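Chitin oligosaccharide binding protein NagB2 (Paenibacillus sp. FPU-7, PDB 7EHU) binds chitin oligosaccharides such as N,N'-diacetylchitobiose and N,N',N''-triacetylchitotriose, probably as the extracellular solute-binding component of a sugar uptake system. Local coordinates at residues 58-63 / 332-337; 32-37 / 48-53; 56-59 / 64-67; 79-84 / 103-108. All coordinates share one frame; numbering follows the deposited sequence.

In the fold
Interactions 1, 2 and 3 all use helix 44-60, and interactions 1 and 3 share Glu58 and Ala59 at its end. Interactions 1 and 3 are the closest neighbours, their centres 6 Å apart, and they meet where Thr57 CG2 lies 3.7 Å from Ala334 CB. Interaction 2 joins them through Phe335, whose CE1 is 3.8 Å from Leu34 CD1, and through the paired strands 30-36 and 64-70. Interaction 4 stands apart, its centre 20 Å from that of interaction 2, yet a salt bridge from Arg35 NH2 to Glu84 OE1 (2.8 Å) ties the two. The bound sugar touches Ile37 at the end of 32-37; the side chain of Leu81 in interaction 4 is about 10 Å from a bound N-acetylglucosamine.

Interaction 1 (58-63 / 332-337); sequences EAEVPG and VKAFIK
Glu60 and Lys337 reach for each other from opposite directions and close a salt bridge between the last turn of helix 44-60 and the later part of helix 326-339. Lys337 NZ donates to Glu60 OE2 at 2.6 Å, arriving on the syn side of that oxygen but 32° out of the carboxylate plane. The two chains get there differently: Glu60 runs out extended, whereas Lys337 bends at chi3 (65°) and chi4 (93°), which turns its ammonium group onto the acid. Asn338 ND2 gives OE2 a second hydrogen bond. With a methionine in place of Lys337, the Glu60 carboxylate would probably be left without this counter-charge and be freer to swing.

The apolar share of the contact is small and tight. Val61, the first residue to leave the helical path, directs CG2, the methyl beside its backbone N, onto Ala334 CB at 3.5 Å, closer than carbons usually sit. The same methyl of Ala334 also lies 3.9 Å from Glu60 OE1, so it touches both the valine and the acid.

Chemically, then, the contact pairs a close methyl-to-methyl touch at a buried alanine with an ion pair at a more exposed margin. The nearby ammonium group and the Asn338 amide are likely to favour the ionised form of Glu60.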
loop_
_atom_site.group_PDB
_atom_site.type_symbol
_atom_site.label_atom_id
_atom_site.label_comp_id
_atom_site.label_asym_id
_atom_site.label_seq_id
_atom_site.Cartn_x
_atom_site.Cartn_y
_atom_site.Cartn_z
ATOM N N GLU A 58 -17.098 -9.624 -21.079
ATOM C CA GLU A 58 -17.430 -9.336 -22.472
ATOM C C GLU A 58 -18.316 -10.422 -23.078
ATOM O O GLU A 58 -19.196 -10.134 -23.902
ATOM C CB GLU A 58 -16.138 -9.157 -23.276
ATOM C CG GLU A 58 -15.435 -7.835 -22.937
ATOM C CD GLU A 58 -14.076 -7.662 -23.588
ATOM O OE1 GLU A 58 -13.511 -8.646 -24.103
ATOM O OE2 GLU A 58 -13.579 -6.519 -23.599
ATOM N N ALA A 59 -18.085 -11.684 -22.713
ATOM C CA ALA A 59 -18.937 -12.757 -23.223
ATOM C C ALA A 59 -20.350 -12.653 -22.658
ATOM O O ALA A 59 -21.326 -13.000 -23.331
ATOM C CB ALA A 59 -18.319 -14.114 -22.863
ATOM N N GLU A 60 -20.475 -12.162 -21.430
ATOM C CA GLU A 60 -21.764 -12.074 -20.762
ATOM C C GLU A 60 -22.569 -10.860 -21.200
ATOM O O GLU A 60 -23.801 -10.886 -21.138
ATOM C CB GLU A 60 -21.521 -12.013 -19.252
ATOM C CG GLU A 60 -22.761 -12.092 -18.403
ATOM C CD GLU A 60 -22.470 -11.845 -16.947
ATOM O OE1 GLU A 60 -23.288 -11.159 -16.297
ATOM O OE2 GLU A 60 -21.408 -12.306 -16.478
ATOM N N VAL A 61 -21.901 -9.797 -21.628
ATOM C CA VAL A 61 -22.554 -8.550 -22.006
ATOM C C VAL A 61 -22.216 -8.260 -23.462
ATOM O O VAL A 61 -21.293 -7.480 -23.753
ATOM C CB VAL A 61 -22.121 -7.401 -21.081
ATOM C CG1 VAL A 61 -22.918 -6.131 -21.402
ATOM C CG2 VAL A 61 -22.284 -7.789 -19.598
ATOM N N PRO A 62 -22.918 -8.880 -24.404
ATOM C CA PRO A 62 -22.666 -8.585 -25.813
ATOM C C PRO A 62 -22.777 -7.087 -26.044
ATOM O O PRO A 62 -23.633 -6.407 -25.468
ATOM C CB PRO A 62 -23.763 -9.354 -26.551
ATOM C CG PRO A 62 -24.294 -10.351 -25.598
ATOM C CD PRO A 62 -23.872 -9.985 -24.210
ATOM N N GLY A 63 -21.887 -6.575 -26.868
ATOM C CA GLY A 63 -21.826 -5.170 -27.152
ATOM C C GLY A 63 -20.791 -4.419 -26.340
ATOM O O GLY A 63 -20.373 -3.335 -26.757
ATOM N N VAL A 332 -20.589 -2.386 -16.162
ATOM C CA VAL A 332 -19.873 -2.205 -14.908
ATOM C C VAL A 332 -20.384 -3.181 -13.862
ATOM O O VAL A 332 -19.595 -3.781 -13.125
ATOM C CB VAL A 332 -19.987 -0.738 -14.439
ATOM C CG1 VAL A 332 -19.674 -0.615 -12.950
ATOM C CG2 VAL A 332 -19.086 0.171 -15.247
ATOM N N LYS A 333 -21.701 -3.346 -13.772
ATOM C CA LYS A 333 -22.244 -4.284 -12.797
ATOM C C LYS A 333 -21.755 -5.699 -13.081
ATOM O O LYS A 333 -21.441 -6.449 -12.154
ATOM C CB LYS A 333 -23.768 -4.242 -12.822
ATOM C CG LYS A 333 -24.373 -2.980 -12.235
ATOM C CD LYS A 333 -25.853 -3.176 -11.871
ATOM C CE LYS A 333 -26.747 -2.039 -12.340
ATOM N NZ LYS A 333 -28.179 -2.461 -12.330
ATOM N N ALA A 334 -21.700 -6.085 -14.355
ATOM C CA ALA A 334 -21.211 -7.413 -14.713
ATOM C C ALA A 334 -19.744 -7.580 -14.343
ATOM O O ALA A 334 -19.329 -8.650 -13.879
ATOM C CB ALA A 334 -21.441 -7.688 -16.205
ATOM N N PHE A 335 -18.947 -6.532 -14.540
ATOM C CA PHE A 335 -17.551 -6.594 -14.142
ATOM C C PHE A 335 -17.430 -6.798 -12.632
ATOM O O PHE A 335 -16.652 -7.642 -12.168
ATOM C CB PHE A 335 -16.810 -5.316 -14.547
ATOM C CG PHE A 335 -15.419 -5.246 -13.972
ATOM C CD1 PHE A 335 -14.389 -5.994 -14.527
ATOM C CD2 PHE A 335 -15.157 -4.502 -12.843
ATOM C CE1 PHE A 335 -13.127 -5.975 -13.987
ATOM C CE2 PHE A 335 -13.878 -4.481 -12.293
ATOM C CZ PHE A 335 -12.869 -5.231 -12.856
ATOM N N ILE A 336 -18.198 -6.036 -11.846
ATOM C CA ILE A 336 -18.154 -6.190 -10.391
ATOM C C ILE A 336 -18.522 -7.622 -10.009
ATOM O O ILE A 336 -17.852 -8.268 -9.193
ATOM C CB ILE A 336 -19.047 -5.143 -9.696
ATOM C CG1 ILE A 336 -18.496 -3.728 -9.910
ATOM C CG2 ILE A 336 -19.221 -5.443 -8.203
ATOM C CD1 ILE A 336 -19.473 -2.650 -9.576
ATOM N N LYS A 337 -19.592 -8.135 -10.622
ATOM C CA LYS A 337 -20.052 -9.491 -10.358
ATOM C C LYS A 337 -18.963 -10.517 -10.623
ATOM O O LYS A 337 -18.836 -11.512 -9.887
ATOM C CB LYS A 337 -21.271 -9.782 -11.236
ATOM C CG LYS A 337 -21.798 -11.209 -11.125
ATOM C CD LYS A 337 -22.861 -11.552 -12.173
ATOM C CE LYS A 337 -22.311 -11.538 -13.564
ATOM N NZ LYS A 337 -21.852 -12.897 -14.012
#

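Interaction 2 (32-37 / 48-53); sequences LTLRHI and ALLEKV
Leu50 reaches from helix 44-60 to strand 30-36 and meets Leu34 and His36, two residues on the same side of the strand. Against Leu34 it slides past in the opposite direction, so the two forked ends lie alongside each other and their methyls pair off: CD1 of Leu34 is 4.1 Å from CD1 of Leu50, and CD2 of Leu34 is likewise 4.1 Å from CD2 of Leu50. Both leucines hold CG anti to the backbone N (Leu34 chi1 -164°), which extends each toward the other.

His36 is met at a slant. Leu50 CD2 sits 3.8 Å from His36 CB and equally near His36 CG, touching the root of the side chain rather than the far end of the imidazole. The histidine takes the less common first torsion, with CG between its backbone N and carbonyl carbon (chi1 68°). Its ND1 is hydrogen-bonded to Asn38 N, a local bond that would help fix the rotation of the ring.

All three residues are buried. Phe335 of helix 326-339 packs on both leucines, while Tyr318 of strand 309-320 touches the leucines and His36 alike. Helix against strand in this way is the interior of a beta-alpha-beta unit, strand 30-36, helix 44-60 and strand 64-70, as in the lobes of periplasmic-type binding proteins; just past the strand, Ile37 touches the bound N-acetylglucosamine.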
loop_
_atom_site.group_PDB
_atom_site.type_symbol
_atom_site.label_atom_id
_atom_site.label_comp_id
_atom_site.label_asym_id
_atom_site.label_seq_id
_atom_site.Cartn_x
_atom_site.Cartn_y
_atom_site.Cartn_z
ATOM N N LEU A 32 -15.741 0.775 -22.595
ATOM C CA LEU A 32 -15.388 1.196 -21.244
ATOM C C LEU A 32 -13.875 1.129 -21.105
ATOM O O LEU A 32 -13.254 0.143 -21.506
ATOM C CB LEU A 32 -16.035 0.276 -20.197
ATOM C CG LEU A 32 -17.572 0.317 -20.168
ATOM C CD1 LEU A 32 -18.143 -0.737 -21.094
ATOM C CD2 LEU A 32 -18.083 0.116 -18.758
ATOM N N THR A 33 -13.283 2.167 -20.540
ATOM C CA THR A 33 -11.879 2.136 -20.178
ATOM C C THR A 33 -11.739 1.620 -18.758
ATOM O O THR A 33 -12.446 2.061 -17.843
ATOM C CB THR A 33 -11.256 3.517 -20.320
ATOM O OG1 THR A 33 -11.383 3.918 -21.693
ATOM C CG2 THR A 33 -9.777 3.510 -19.890
ATOM N N LEU A 34 -10.823 0.674 -18.586
ATOM C CA LEU A 34 -10.524 0.056 -17.300
ATOM C C LEU A 34 -9.079 0.413 -16.971
ATOM O O LEU A 34 -8.140 -0.159 -17.540
ATOM C CB LEU A 34 -10.748 -1.453 -17.371
ATOM C CG LEU A 34 -10.856 -2.190 -16.041
ATOM C CD1 LEU A 34 -11.231 -3.652 -16.290
ATOM C CD2 LEU A 34 -9.571 -2.107 -15.205
ATOM N N ARG A 35 -8.918 1.395 -16.084
ATOM C CA ARG A 35 -7.619 1.856 -15.620
ATOM C C ARG A 35 -7.112 0.949 -14.509
ATOM O O ARG A 35 -7.764 0.811 -13.469
ATOM C CB ARG A 35 -7.749 3.294 -15.116
ATOM C CG ARG A 35 -6.531 3.853 -14.385
ATOM C CD ARG A 35 -5.334 4.162 -15.290
ATOM N NE ARG A 35 -5.755 4.909 -16.455
ATOM C CZ ARG A 35 -6.200 6.165 -16.451
ATOM N NH1 ARG A 35 -6.254 6.841 -15.314
ATOM N NH2 ARG A 35 -6.638 6.727 -17.570
ATOM N N HIS A 36 -5.934 0.359 -14.711
ATOM C CA HIS A 36 -5.343 -0.521 -13.718
ATOM C C HIS A 36 -3.863 -0.174 -13.599
ATOM O O HIS A 36 -3.298 0.550 -14.433
ATOM C CB HIS A 36 -5.520 -1.989 -14.098
ATOM C CG HIS A 36 -4.731 -2.380 -15.294
ATOM N ND1 HIS A 36 -3.436 -2.853 -15.207
ATOM C CD2 HIS A 36 -5.034 -2.349 -16.615
ATOM C CE1 HIS A 36 -2.988 -3.097 -16.422
ATOM N NE2 HIS A 36 -3.936 -2.814 -17.290
ATOM N N ILE A 37 -3.232 -0.699 -12.553
ATOM C CA ILE A 37 -1.841 -0.392 -12.228
ATOM C C ILE A 37 -0.927 -1.603 -12.409
ATOM O O ILE A 37 0.236 -1.569 -11.986
ATOM C CB ILE A 37 -1.722 0.213 -10.816
ATOM C CG1 ILE A 37 -2.271 -0.747 -9.744
ATOM C CG2 ILE A 37 -2.422 1.560 -10.754
ATOM C CD1 ILE A 37 -1.913 -0.312 -8.341
ATOM N N ALA A 48 -3.126 -10.924 -15.784
ATOM C CA ALA A 48 -3.771 -12.025 -16.492
ATOM C C ALA A 48 -5.106 -12.376 -15.846
ATOM O O ALA A 48 -6.080 -12.692 -16.535
ATOM C CB ALA A 48 -2.839 -13.239 -16.521
ATOM N N LEU A 49 -5.182 -12.297 -14.519
ATOM C CA LEU A 49 -6.448 -12.574 -13.842
ATOM C C LEU A 49 -7.490 -11.518 -14.191
ATOM O O LEU A 49 -8.658 -11.842 -14.458
ATOM C CB LEU A 49 -6.208 -12.613 -12.337
ATOM C CG LEU A 49 -7.358 -13.040 -11.443
ATOM C CD1 LEU A 49 -7.868 -14.415 -11.834
ATOM C CD2 LEU A 49 -6.927 -13.034 -9.999
ATOM N N LEU A 50 -7.076 -10.250 -14.219
ATOM C CA LEU A 50 -7.970 -9.175 -14.629
ATOM C C LEU A 50 -8.472 -9.398 -16.052
ATOM O O LEU A 50 -9.662 -9.218 -16.332
ATOM C CB LEU A 50 -7.242 -7.836 -14.507
ATOM C CG LEU A 50 -8.042 -6.590 -14.899
ATOM C CD1 LEU A 50 -9.233 -6.362 -13.956
ATOM C CD2 LEU A 50 -7.119 -5.374 -14.903
ATOM N N GLU A 51 -7.566 -9.752 -16.969
ATOM C CA GLU A 51 -7.936 -10.008 -18.357
ATOM C C GLU A 51 -8.922 -11.165 -18.455
ATOM O O GLU A 51 -9.857 -11.117 -19.263
ATOM C CB GLU A 51 -6.685 -10.285 -19.198
ATOM C CG GLU A 51 -5.838 -9.038 -19.458
ATOM C CD GLU A 51 -4.467 -9.337 -20.053
ATOM O OE1 GLU A 51 -4.069 -10.520 -20.099
ATOM O OE2 GLU A 51 -3.779 -8.375 -20.445
ATOM N N LYS A 52 -8.724 -12.214 -17.647
ATOM C CA LYS A 52 -9.659 -13.335 -17.639
ATOM C C LYS A 52 -11.052 -12.877 -17.228
ATOM O O LYS A 52 -12.049 -13.244 -17.867
ATOM C CB LYS A 52 -9.150 -14.425 -16.694
ATOM C CG LYS A 52 -10.022 -15.658 -16.681
ATOM C CD LYS A 52 -9.366 -16.855 -16.019
ATOM C CE LYS A 52 -9.487 -16.844 -14.515
ATOM N NZ LYS A 52 -9.206 -18.214 -13.950
ATOM N N VAL A 53 -11.137 -12.040 -16.189
ATOM C CA VAL A 53 -12.428 -11.538 -15.727
ATOM C C VAL A 53 -13.067 -10.663 -16.801
ATOM O O VAL A 53 -14.281 -10.739 -17.044
ATOM C CB VAL A 53 -12.239 -10.766 -14.400
ATOM C CG1 VAL A 53 -13.452 -9.946 -14.064
ATOM C CG2 VAL A 53 -11.899 -11.713 -13.268
#

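Interaction 3 (56-59 / 64-67); sequences KTEA and ATFK
Glu58 stretches from helix 44-60 across to strand 64-70, touching the strand along most of its length. At the base, CB passes Ala64 O at 3.9 Å. CG, turned anti to its own carbonyl carbon (chi1 -72°), comes closer to that oxygen, at 3.4 Å, and also meets the ring of Phe66 at its edge and in its plane, 3.6 Å from CD1. From there the chain runs out extended, sliding past the phenylalanine in the opposite direction, with the carboxylate and ring planes 31° apart.

At the tip, OE2 accepts a hydrogen bond from Phe66 N at 2.9 Å. It is almost perfectly straight, 176° at the hydrogen, and uses the anti lone pair, the one facing away from OE1. A water donates to the same oxygen and to Phe66 O, at 2.8 Å from the latter, so the carboxylate grips both the N-H and the carbonyl of one strand residue, the second through water. With a leucine at this position, Phe66 N would probably lose its acceptor and the bridging water one of its two anchors.

Beside this, Thr57 crosses Phe66 at about a right angle, bringing CG2 to 3.7 Å from CZ. Its hydroxyl is engaged elsewhere, with Val53 O and Asn338 ND2. Thr57 also rests on Ala334 and Ala64 on Ala331, both of helix 326-339, while Phe66 lies against Leu32 of strand 30-36. The contact thus sits where helix 44-60 turns back into strand 64-70, with that second helix packed alongside.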
loop_
_atom_site.group_PDB
_atom_site.type_symbol
_atom_site.label_atom_id
_atom_site.label_comp_id
_atom_site.label_asym_id
_atom_site.label_seq_id
_atom_site.Cartn_x
_atom_site.Cartn_y
_atom_site.Cartn_z
ATOM N N LYS A 56 -14.497 -12.795 -19.598
ATOM C CA LYS A 56 -15.763 -13.386 -19.166
ATOM C C LYS A 56 -16.889 -12.366 -19.203
ATOM O O LYS A 56 -18.009 -12.680 -19.605
ATOM C CB LYS A 56 -15.611 -13.939 -17.748
ATOM C CG LYS A 56 -16.841 -14.656 -17.221
ATOM C CD LYS A 56 -16.614 -15.125 -15.787
ATOM C CE LYS A 56 -17.896 -15.675 -15.157
ATOM N NZ LYS A 56 -17.779 -15.836 -13.677
ATOM N N THR A 57 -16.610 -11.148 -18.755
ATOM C CA THR A 57 -17.623 -10.103 -18.744
ATOM C C THR A 57 -18.054 -9.727 -20.154
ATOM O O THR A 57 -19.245 -9.520 -20.405
ATOM C CB THR A 57 -17.075 -8.908 -17.961
ATOM O OG1 THR A 57 -16.651 -9.353 -16.658
ATOM C CG2 THR A 57 -18.109 -7.807 -17.809
ATOM N N GLU A 58 -17.098 -9.624 -21.079
ATOM C CA GLU A 58 -17.430 -9.336 -22.472
ATOM C C GLU A 58 -18.316 -10.422 -23.078
ATOM O O GLU A 58 -19.196 -10.134 -23.902
ATOM C CB GLU A 58 -16.138 -9.157 -23.276
ATOM C CG GLU A 58 -15.435 -7.835 -22.937
ATOM C CD GLU A 58 -14.076 -7.662 -23.588
ATOM O OE1 GLU A 58 -13.511 -8.646 -24.103
ATOM O OE2 GLU A 58 -13.579 -6.519 -23.599
ATOM N N ALA A 59 -18.085 -11.684 -22.713
ATOM C CA ALA A 59 -18.937 -12.757 -23.223
ATOM C C ALA A 59 -20.350 -12.653 -22.658
ATOM O O ALA A 59 -21.326 -13.000 -23.331
ATOM C CB ALA A 59 -18.319 -14.114 -22.863
ATOM N N ALA A 64 -20.346 -4.970 -25.213
ATOM C CA ALA A 64 -19.444 -4.268 -24.316
ATOM C C ALA A 64 -17.996 -4.661 -24.593
ATOM O O ALA A 64 -17.664 -5.851 -24.642
ATOM C CB ALA A 64 -19.805 -4.604 -22.868
ATOM N N THR A 65 -17.144 -3.652 -24.782
ATOM C CA THR A 65 -15.707 -3.827 -24.980
ATOM C C THR A 65 -14.989 -3.020 -23.910
ATOM O O THR A 65 -15.307 -1.845 -23.701
ATOM C CB THR A 65 -15.291 -3.320 -26.369
ATOM O OG1 THR A 65 -15.822 -4.194 -27.369
ATOM C CG2 THR A 65 -13.765 -3.280 -26.528
ATOM N N PHE A 66 -14.049 -3.653 -23.220
ATOM C CA PHE A 66 -13.244 -2.981 -22.213
ATOM C C PHE A 66 -11.885 -2.650 -22.818
ATOM O O PHE A 66 -11.241 -3.509 -23.437
ATOM C CB PHE A 66 -13.064 -3.848 -20.963
ATOM C CG PHE A 66 -14.346 -4.096 -20.199
ATOM C CD1 PHE A 66 -15.216 -5.081 -20.606
ATOM C CD2 PHE A 66 -14.693 -3.338 -19.096
ATOM C CE1 PHE A 66 -16.401 -5.324 -19.927
ATOM C CE2 PHE A 66 -15.880 -3.573 -18.402
ATOM C CZ PHE A 66 -16.740 -4.567 -18.830
ATOM N N LYS A 67 -11.466 -1.406 -22.672
ATOM C CA LYS A 67 -10.160 -0.975 -23.139
ATOM C C LYS A 67 -9.268 -0.828 -21.868
ATOM O O LYS A 67 -9.461 0.065 -21.050
ATOM C CB LYS A 67 -10.185 0.110 -24.216
ATOM C CG LYS A 67 -8.725 0.203 -24.604
ATOM C CD LYS A 67 -8.107 1.205 -23.696
ATOM C CE LYS A 67 -6.703 1.549 -23.987
ATOM N NZ LYS A 67 -5.877 2.479 -23.214
HETATM O O HOH W 1 -18.636 -8.136 -25.603
HETATM O O HOH W 2 -10.726 -6.231 -23.511
#

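Interaction 4 (79-84 / 103-108); sequences VKLKAE and QNYAKA
With CG set beside the backbone N (chi1 -57°) and the ring turned to chi2 -33°, Tyr105 reaches from helix 100-107 to the backbone of helix 73-86, where Lys82 and Leu81 receive it. Its OH comes to 3.5 Å from Lys82 CA and 3.9 Å from Lys82 CB, so the phenol oxygen rests on the root of the lysine. The rest of that chain leaves the contact: after an extended start it bends at chi3 (-73°), and NZ hydrogen-bonds to Asp78 O in its own helix. Leu81 supplies the apolar touch, its CD2 methyl lying 4.2 Å from Tyr105 CE2 and approaching the ring at a slant. No hydrogen bond joins the two segments.

Around the pair, Tyr105 also packs on Met85, Leu96 and Leu111, and Leu81 on Phe94 and Pro91. Both helices therefore lean on strand 93-97 as well as on each other. Helix 73-86 carries the chain from strand 64-70 to strand 93-97, which run parallel on either side of strand 30-36. Such a crossover, passing over a central strand and followed by a further helix, belongs to the layered alpha/beta lobe of a periplasmic-type binding protein.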
loop_
_atom_site.group_PDB
_atom_site.type_symbol
_atom_site.label_atom_id
_atom_site.label_comp_id
_atom_site.label_asym_id
_atom_site.label_seq_id
_atom_site.Cartn_x
_atom_site.Cartn_y
_atom_site.Cartn_z
ATOM N N VAL A 79 -1.060 11.682 -10.761
ATOM C CA VAL A 79 -1.052 12.535 -11.950
ATOM C C VAL A 79 -2.281 12.276 -12.818
ATOM O O VAL A 79 -3.114 13.171 -13.006
ATOM C CB VAL A 79 0.261 12.372 -12.749
ATOM C CG1 VAL A 79 0.278 13.291 -13.971
ATOM C CG2 VAL A 79 1.481 12.635 -11.856
ATOM N N LYS A 80 -2.397 11.067 -13.376
ATOM C CA LYS A 80 -3.363 10.818 -14.449
ATOM C C LYS A 80 -4.799 10.805 -13.929
ATOM O O LYS A 80 -5.653 11.554 -14.422
ATOM C CB LYS A 80 -3.027 9.531 -15.209
ATOM C CG LYS A 80 -3.710 9.442 -16.561
ATOM C CD LYS A 80 -3.313 8.190 -17.331
ATOM C CE LYS A 80 -3.765 8.248 -18.772
ATOM N NZ LYS A 80 -3.419 7.022 -19.544
ATOM N N LEU A 81 -5.117 9.929 -12.968
ATOM C CA LEU A 81 -6.490 9.912 -12.470
ATOM C C LEU A 81 -6.828 11.238 -11.796
ATOM O O LEU A 81 -7.954 11.729 -11.905
ATOM C CB LEU A 81 -6.676 8.759 -11.503
ATOM C CG LEU A 81 -8.099 8.570 -10.973
ATOM C CD1 LEU A 81 -9.056 8.233 -12.099
ATOM C CD2 LEU A 81 -8.127 7.487 -9.897
ATOM N N LYS A 82 -5.855 11.834 -11.103
ATOM C CA LYS A 82 -6.078 13.135 -10.470
ATOM C C LYS A 82 -6.533 14.166 -11.500
ATOM O O LYS A 82 -7.502 14.911 -11.279
ATOM C CB LYS A 82 -4.795 13.585 -9.764
ATOM C CG LYS A 82 -4.945 14.878 -8.963
ATOM C CD LYS A 82 -3.642 15.290 -8.270
ATOM C CE LYS A 82 -3.297 14.405 -7.075
ATOM N NZ LYS A 82 -1.882 14.621 -6.580
ATOM N N ALA A 83 -5.847 14.212 -12.644
ATOM C CA ALA A 83 -6.166 15.190 -13.676
ATOM C C ALA A 83 -7.507 14.887 -14.324
ATOM O O ALA A 83 -8.281 15.801 -14.626
ATOM C CB ALA A 83 -5.056 15.188 -14.724
ATOM N N GLU A 84 -7.797 13.613 -14.559
ATOM C CA GLU A 84 -9.073 13.221 -15.138
ATOM C C GLU A 84 -10.233 13.572 -14.214
ATOM O O GLU A 84 -11.278 14.074 -14.666
ATOM C CB GLU A 84 -9.024 11.724 -15.415
ATOM C CG GLU A 84 -8.172 11.361 -16.610
ATOM C CD GLU A 84 -7.728 9.908 -16.625
ATOM O OE1 GLU A 84 -7.225 9.475 -17.687
ATOM O OE2 GLU A 84 -7.823 9.196 -15.590
ATOM N N GLN A 103 -12.722 10.326 -0.692
ATOM C CA GLN A 103 -13.514 11.428 -0.165
ATOM C C GLN A 103 -13.521 12.597 -1.136
ATOM O O GLN A 103 -14.567 13.200 -1.383
ATOM C CB GLN A 103 -12.936 11.844 1.176
ATOM C CG GLN A 103 -13.194 10.807 2.282
ATOM C CD GLN A 103 -12.140 10.825 3.369
ATOM O OE1 GLN A 103 -11.393 11.797 3.525
ATOM N NE2 GLN A 103 -12.081 9.754 4.138
ATOM N N ASN A 104 -12.362 12.929 -1.705
ATOM C CA ASN A 104 -12.301 14.039 -2.644
ATOM C C ASN A 104 -13.162 13.773 -3.870
ATOM O O ASN A 104 -13.955 14.619 -4.278
ATOM C CB ASN A 104 -10.853 14.285 -3.060
ATOM C CG ASN A 104 -10.026 14.912 -1.959
ATOM O OD1 ASN A 104 -10.543 15.281 -0.909
ATOM N ND2 ASN A 104 -8.724 15.033 -2.191
ATOM N N TYR A 105 -13.025 12.597 -4.473
ATOM C CA TYR A 105 -13.724 12.336 -5.717
ATOM C C TYR A 105 -15.215 12.145 -5.482
ATOM O O TYR A 105 -16.018 12.507 -6.341
ATOM C CB TYR A 105 -13.086 11.153 -6.448
ATOM C CG TYR A 105 -11.612 11.318 -6.754
ATOM C CD1 TYR A 105 -11.061 12.565 -7.036
ATOM C CD2 TYR A 105 -10.770 10.223 -6.792
ATOM C CE1 TYR A 105 -9.716 12.697 -7.316
ATOM C CE2 TYR A 105 -9.417 10.343 -7.091
ATOM C CZ TYR A 105 -8.900 11.588 -7.344
ATOM O OH TYR A 105 -7.571 11.754 -7.660
ATOM N N ALA A 106 -15.590 11.557 -4.347
ATOM C CA ALA A 106 -17.000 11.406 -4.020
ATOM C C ALA A 106 -17.652 12.760 -3.770
ATOM O O ALA A 106 -18.754 13.021 -4.256
ATOM C CB ALA A 106 -17.172 10.504 -2.808
ATOM N N LYS A 107 -16.980 13.636 -3.018
ATOM C CA LYS A 107 -17.499 14.981 -2.794
ATOM C C LYS A 107 -17.730 15.722 -4.096
ATOM O O LYS A 107 -18.665 16.527 -4.209
ATOM C CB LYS A 107 -16.483 15.828 -2.032
ATOM C CG LYS A 107 -17.190 17.015 -1.409
ATOM C CD LYS A 107 -16.301 18.132 -1.197
ATOM C CE LYS A 107 -16.710 19.429 -0.590
ATOM N NZ LYS A 107 -15.271 19.598 -0.119
ATOM N N ALA A 108 -16.810 15.554 -5.042
ATOM C CA ALA A 108 -16.890 16.208 -6.335
ATOM C C ALA A 108 -17.948 15.581 -7.222
ATOM O O ALA A 108 -18.215 16.105 -8.309
ATOM C CB ALA A 108 -15.526 16.153 -7.023
#